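Long-range contact in caprin-1 (Homo sapiens, PDB 4WBE), which binds mRNAs, regulates their transport, translation and/or stability, and is essential for forming cytoplasmic stress granules: residues Ile46-Phe58 with Cys95-Val109. Sequence-based numbering, arbitrary orientation.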
loop_
_atom_site.group_PDB
_atom_site.type_symbol
_atom_site.label_atom_id
_atom_site.label_comp_id
_atom_site.label_asym_id
_atom_site.label_seq_id
_atom_site.Cartn_x
_atom_site.Cartn_y
_atom_site.Cartn_z
ATOM N N ILE A 46 19.562 -9.753 -12.545
ATOM C CA ILE A 46 18.186 -9.283 -12.613
ATOM C C ILE A 46 18.176 -7.753 -12.666
ATOM O O ILE A 46 17.420 -7.158 -13.434
ATOM C CB ILE A 46 17.323 -9.841 -11.470
ATOM C CG1 ILE A 46 17.362 -11.370 -11.504
ATOM C CG2 ILE A 46 15.879 -9.350 -11.592
ATOM C CD1 ILE A 46 16.826 -12.035 -10.257
ATOM N N LEU A 47 19.017 -7.126 -11.842
ATOM C CA LEU A 47 19.140 -5.669 -11.808
ATOM C C LEU A 47 20.593 -5.228 -11.941
ATOM O O LEU A 47 21.497 -5.909 -11.469
ATOM C CB LEU A 47 18.591 -5.120 -10.487
ATOM C CG LEU A 47 17.103 -5.245 -10.202
ATOM C CD1 LEU A 47 16.746 -4.532 -8.907
ATOM C CD2 LEU A 47 16.298 -4.677 -11.353
ATOM N N SER A 48 20.813 -4.094 -12.600
ATOM C CA SER A 48 22.103 -3.425 -12.539
ATOM C C SER A 48 22.084 -2.565 -11.286
ATOM O O SER A 48 21.019 -2.333 -10.710
ATOM C CB SER A 48 22.314 -2.538 -13.768
ATOM O OG SER A 48 21.428 -1.436 -13.756
ATOM N N GLU A 49 23.252 -2.095 -10.862
ATOM C CA GLU A 49 23.332 -1.211 -9.706
ATOM C C GLU A 49 22.594 0.092 -10.005
ATOM O O GLU A 49 21.997 0.703 -9.120
ATOM C CB GLU A 49 24.795 -0.938 -9.344
ATOM C CG GLU A 49 25.007 0.022 -8.176
ATOM C CD GLU A 49 24.448 -0.485 -6.857
ATOM O OE1 GLU A 49 24.770 -1.623 -6.457
ATOM O OE2 GLU A 49 23.702 0.272 -6.201
ATOM N N GLU A 50 22.642 0.494 -11.268
ATOM C CA GLU A 50 21.997 1.711 -11.737
ATOM C C GLU A 50 20.478 1.607 -11.613
ATOM O O GLU A 50 19.815 2.539 -11.155
ATOM C CB GLU A 50 22.396 1.992 -13.188
ATOM C CG GLU A 50 23.911 2.018 -13.435
ATOM C CD GLU A 50 24.530 0.628 -13.559
ATOM O OE1 GLU A 50 24.470 0.035 -14.655
ATOM O OE2 GLU A 50 25.077 0.131 -12.551
ATOM N N GLU A 51 19.926 0.477 -12.042
ATOM C CA GLU A 51 18.495 0.254 -11.933
ATOM C C GLU A 51 18.079 0.158 -10.475
ATOM O O GLU A 51 17.007 0.618 -10.093
ATOM C CB GLU A 51 18.089 -1.002 -12.694
ATOM C CG GLU A 51 18.218 -0.857 -14.195
ATOM C CD GLU A 51 18.099 -2.180 -14.904
ATOM O OE1 GLU A 51 18.391 -3.220 -14.275
ATOM O OE2 GLU A 51 17.691 -2.187 -16.083
ATOM N N LEU A 52 18.943 -0.436 -9.663
ATOM C CA LEU A 52 18.689 -0.567 -8.237
ATOM C C LEU A 52 18.593 0.809 -7.577
ATOM O O LEU A 52 17.731 1.043 -6.725
ATOM C CB LEU A 52 19.803 -1.399 -7.597
ATOM C CG LEU A 52 19.605 -1.936 -6.182
ATOM C CD1 LEU A 52 18.308 -2.719 -6.094
ATOM C CD2 LEU A 52 20.780 -2.826 -5.787
ATOM N N SER A 53 19.467 1.724 -7.987
ATOM C CA SER A 53 19.440 3.087 -7.467
ATOM C C SER A 53 18.176 3.827 -7.895
ATOM O O SER A 53 17.659 4.659 -7.150
ATOM C CB SER A 53 20.696 3.859 -7.876
ATOM O OG SER A 53 21.132 3.471 -9.167
ATOM N N LEU A 54 17.704 3.546 -9.105
ATOM C CA LEU A 54 16.450 4.112 -9.587
ATOM C C LEU A 54 15.274 3.692 -8.709
ATOM O O LEU A 54 14.387 4.494 -8.424
ATOM C CB LEU A 54 16.195 3.696 -11.038
ATOM C CG LEU A 54 17.074 4.324 -12.123
ATOM C CD1 LEU A 54 16.749 3.726 -13.483
ATOM C CD2 LEU A 54 16.908 5.827 -12.155
ATOM N N LEU A 55 15.271 2.431 -8.287
ATOM C CA LEU A 55 14.240 1.914 -7.395
ATOM C C LEU A 55 14.346 2.520 -5.993
ATOM O O LEU A 55 13.335 2.737 -5.324
ATOM C CB LEU A 55 14.304 0.384 -7.334
ATOM C CG LEU A 55 13.991 -0.340 -8.649
ATOM C CD1 LEU A 55 14.016 -1.851 -8.467
ATOM C CD2 LEU A 55 12.647 0.116 -9.210
ATOM N N ASP A 56 15.572 2.770 -5.540
ATOM C CA ASP A 56 15.772 3.428 -4.254
ATOM C C ASP A 56 15.170 4.830 -4.248
ATOM O O ASP A 56 14.487 5.218 -3.299
ATOM C CB ASP A 56 17.257 3.503 -3.893
ATOM C CG ASP A 56 17.863 2.142 -3.580
ATOM O OD1 ASP A 56 17.124 1.245 -3.121
ATOM O OD2 ASP A 56 19.095 1.993 -3.746
ATOM N N GLU A 57 15.429 5.584 -5.313
ATOM C CA GLU A 57 14.858 6.920 -5.455
ATOM C C GLU A 57 13.337 6.882 -5.520
ATOM O O GLU A 57 12.670 7.707 -4.902
ATOM C CB GLU A 57 15.444 7.648 -6.667
ATOM C CG GLU A 57 16.908 8.006 -6.490
ATOM C CD GLU A 57 17.108 8.900 -5.277
ATOM O OE1 GLU A 57 16.394 9.920 -5.172
ATOM O OE2 GLU A 57 17.964 8.584 -4.424
ATOM N N PHE A 58 12.795 5.929 -6.275
ATOM C CA PHE A 58 11.349 5.786 -6.378
ATOM C C PHE A 58 10.748 5.420 -5.027
ATOM O O PHE A 58 9.662 5.898 -4.671
ATOM C CB PHE A 58 10.968 4.732 -7.418
ATOM C CG PHE A 58 9.493 4.696 -7.727
ATOM C CD1 PHE A 58 8.915 5.671 -8.528
ATOM C CD2 PHE A 58 8.686 3.694 -7.204
ATOM C CE1 PHE A 58 7.554 5.646 -8.814
ATOM C CE2 PHE A 58 7.323 3.660 -7.486
ATOM C CZ PHE A 58 6.757 4.636 -8.289
ATOM N N CYS A 95 12.626 10.525 -11.329
ATOM C CA CYS A 95 13.925 9.930 -10.992
ATOM C C CYS A 95 14.949 10.012 -12.120
ATOM O O CYS A 95 15.782 9.116 -12.274
ATOM C CB CYS A 95 13.755 8.466 -10.583
ATOM S SG CYS A 95 12.686 8.229 -9.160
ATOM N N GLY A 96 14.879 11.072 -12.919
ATOM C CA GLY A 96 15.794 11.234 -14.032
ATOM C C GLY A 96 15.509 10.270 -15.174
ATOM O O GLY A 96 16.281 10.183 -16.132
ATOM N N THR A 97 14.392 9.552 -15.084
ATOM C CA THR A 97 13.984 8.641 -16.148
ATOM C C THR A 97 12.476 8.775 -16.370
ATOM O O THR A 97 11.917 9.859 -16.197
ATOM C CB THR A 97 14.391 7.176 -15.838
ATOM O OG1 THR A 97 13.887 6.295 -16.852
ATOM C CG2 THR A 97 13.875 6.742 -14.473
ATOM N N THR A 98 11.818 7.683 -16.742
ATOM C CA THR A 98 10.370 7.698 -16.917
ATOM C C THR A 98 9.709 6.599 -16.097
ATOM O O THR A 98 10.363 5.633 -15.699
ATOM C CB THR A 98 9.972 7.483 -18.389
ATOM O OG1 THR A 98 10.377 6.175 -18.808
ATOM C CG2 THR A 98 10.615 8.529 -19.286
ATOM N N TYR A 99 8.409 6.745 -15.866
ATOM C CA TYR A 99 7.630 5.701 -15.216
ATOM C C TYR A 99 7.601 4.457 -16.093
ATOM O O TYR A 99 7.518 3.334 -15.589
ATOM C CB TYR A 99 6.208 6.181 -14.949
ATOM C CG TYR A 99 6.112 7.270 -13.913
ATOM C CD1 TYR A 99 6.139 6.971 -12.558
ATOM C CD2 TYR A 99 5.980 8.595 -14.290
ATOM C CE1 TYR A 99 6.049 7.967 -11.600
ATOM C CE2 TYR A 99 5.889 9.599 -13.344
ATOM C CZ TYR A 99 5.920 9.280 -12.003
ATOM O OH TYR A 99 5.827 10.284 -11.071
ATOM N N LYS A 100 7.652 4.663 -17.406
ATOM C CA LYS A 100 7.683 3.545 -18.344
ATOM C C LYS A 100 8.908 2.662 -18.127
ATOM O O LYS A 100 8.808 1.434 -18.127
ATOM C CB LYS A 100 7.645 4.044 -19.789
ATOM C CG LYS A 100 7.587 2.921 -20.806
ATOM C CD LYS A 100 7.572 3.459 -22.226
ATOM C CE LYS A 100 7.579 2.330 -23.247
ATOM N NZ LYS A 100 7.250 2.822 -24.614
ATOM N N VAL A 101 10.063 3.290 -17.939
ATOM C CA VAL A 101 11.296 2.550 -17.666
ATOM C C VAL A 101 11.266 1.881 -16.288
ATOM O O VAL A 101 11.740 0.754 -16.128
ATOM C CB VAL A 101 12.540 3.456 -17.788
ATOM C CG1 VAL A 101 13.787 2.752 -17.262
ATOM C CG2 VAL A 101 12.736 3.910 -19.233
ATOM N N LEU A 102 10.740 2.591 -15.294
ATOM C CA LEU A 102 10.617 2.043 -13.949
ATOM C C LEU A 102 9.686 0.831 -13.914
ATOM O O LEU A 102 9.971 -0.161 -13.240
ATOM C CB LEU A 102 10.123 3.111 -12.972
ATOM C CG LEU A 102 11.112 4.228 -12.627
ATOM C CD1 LEU A 102 10.482 5.192 -11.637
ATOM C CD2 LEU A 102 12.393 3.642 -12.056
ATOM N N LYS A 103 8.574 0.921 -14.637
ATOM C CA LYS A 103 7.633 -0.183 -14.717
ATOM C C LYS A 103 8.303 -1.407 -15.351
ATOM O O LYS A 103 8.118 -2.532 -14.887
ATOM C CB LYS A 103 6.387 0.215 -15.510
ATOM C CG LYS A 103 5.409 -0.939 -15.679
ATOM C CD LYS A 103 4.195 -0.534 -16.495
ATOM C CE LYS A 103 3.257 -1.715 -16.686
ATOM N NZ LYS A 103 2.034 -1.284 -17.410
ATOM N N GLU A 104 9.092 -1.184 -16.399
ATOM C CA GLU A 104 9.818 -2.278 -17.046
ATOM C C GLU A 104 10.801 -2.952 -16.082
ATOM O O GLU A 104 10.933 -4.174 -16.079
ATOM C CB GLU A 104 10.538 -1.769 -18.300
ATOM C CG GLU A 104 9.597 -1.387 -19.438
ATOM C CD GLU A 104 10.263 -0.509 -20.485
ATOM O OE1 GLU A 104 11.469 -0.214 -20.343
ATOM O OE2 GLU A 104 9.575 -0.112 -21.448
ATOM N N ILE A 105 11.482 -2.150 -15.270
ATOM C CA ILE A 105 12.347 -2.672 -14.217
ATOM C C ILE A 105 11.583 -3.529 -13.210
ATOM O O ILE A 105 12.005 -4.640 -12.887
ATOM C CB ILE A 105 13.088 -1.536 -13.474
ATOM C CG1 ILE A 105 14.042 -0.813 -14.428
ATOM C CG2 ILE A 105 13.874 -2.086 -12.302
ATOM C CD1 ILE A 105 14.685 0.445 -13.835
ATOM N N VAL A 106 10.471 -3.000 -12.708
ATOM C CA VAL A 106 9.641 -3.713 -11.738
ATOM C C VAL A 106 9.132 -5.036 -12.308
ATOM O O VAL A 106 9.141 -6.067 -11.629
ATOM C CB VAL A 106 8.442 -2.846 -11.268
ATOM C CG1 VAL A 106 7.464 -3.682 -10.461
ATOM C CG2 VAL A 106 8.932 -1.672 -10.429
ATOM N N GLU A 107 8.686 -5.002 -13.560
ATOM C CA GLU A 107 8.234 -6.220 -14.228
ATOM C C GLU A 107 9.322 -7.295 -14.270
ATOM O O GLU A 107 9.049 -8.472 -14.025
ATOM C CB GLU A 107 7.766 -5.917 -15.651
ATOM C CG GLU A 107 6.408 -5.234 -15.740
ATOM C CD GLU A 107 6.110 -4.762 -17.147
ATOM O OE1 GLU A 107 7.045 -4.280 -17.816
ATOM O OE2 GLU A 107 4.952 -4.887 -17.588
ATOM N N ARG A 108 10.550 -6.898 -14.581
ATOM C CA ARG A 108 11.642 -7.866 -14.632
ATOM C C ARG A 108 11.919 -8.462 -13.253
ATOM O O ARG A 108 12.216 -9.656 -13.136
ATOM C CB ARG A 108 12.921 -7.282 -15.249
ATOM C CG ARG A 108 12.882 -7.172 -16.772
ATOM C CD ARG A 108 14.265 -6.890 -17.354
ATOM N NE ARG A 108 14.795 -5.585 -16.976
ATOM C CZ ARG A 108 15.784 -5.422 -16.103
ATOM N NH1 ARG A 108 16.351 -6.476 -15.533
ATOM N NH2 ARG A 108 16.209 -4.208 -15.805
ATOM N N VAL A 109 11.824 -7.633 -12.215
ATOM C CA VAL A 109 11.985 -8.115 -10.844
ATOM C C VAL A 109 10.875 -9.104 -10.465
ATOM O O VAL A 109 11.163 -10.208 -9.991
ATOM C CB VAL A 109 12.018 -6.954 -9.828
ATOM C CG1 VAL A 109 12.063 -7.495 -8.408
ATOM C CG2 VAL A 109 13.222 -6.067 -10.078
#
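Helix 49-58 and helix 99-109 touch through Leu54, Leu55 and Ile105, their axes 10.6 Å apart at closest approach and their N-to-C directions 110° apart. This is a helix-helix packing in the all-helical HR-1 region of caprin-1, inside the range of the Caprin-1 dimerization domain. No other chain of the assembly touches the two segments, so the contact lies within one subunit.

Ile105 lies at the middle. Its CG2 branch points anti to the backbone N and meets Leu47 CD2 at 3.7 Å and Leu55 CD1. Its CD1 end bears on the aliphatic part of Glu51 and on Leu54 CD1. Leu47 CD2 also packs on Val109 CG2, the two side chains crossing at about a right angle.

Toward the other end, Leu54 reaches Leu102 CD2 with its CB and Thr97 CG2 with its CD2. Cys95 SG lies 3.8 Å from Glu57 CB and also approaches Phe58 N. Phe58 CD1 sits 3.5 Å from Leu102 CD1, and its ring edge meets Tyr99 CE1. Leu86 of helix 77-88 packs on both Phe58 and Leu102, which ties in a third helix.

Ser48 and Glu51 form a capping box at the start of helix 49-58: Glu51 N donates to Ser48 OG, and Ser48 N to Glu51 OE1. Arg108, its chain bent at chi3 (-66°), spans this helix start. Its NH1 lies close to Ile46 O, but at 2.5 Å and 130° this bond is too short and bent to be certain. Its NH2 makes a salt bridge with the Glu51 carboxylate, so Glu51 serves both the capping box and the ion pair. NH2 is modelled very close, 2.5 Å from Glu51 OE2, and the detail of the bonding is doubtful. With that caution, Glu51 OE1 takes two donors from opposite faces of its plane, Ser48 N at 3.1 Å and Arg108 NH2.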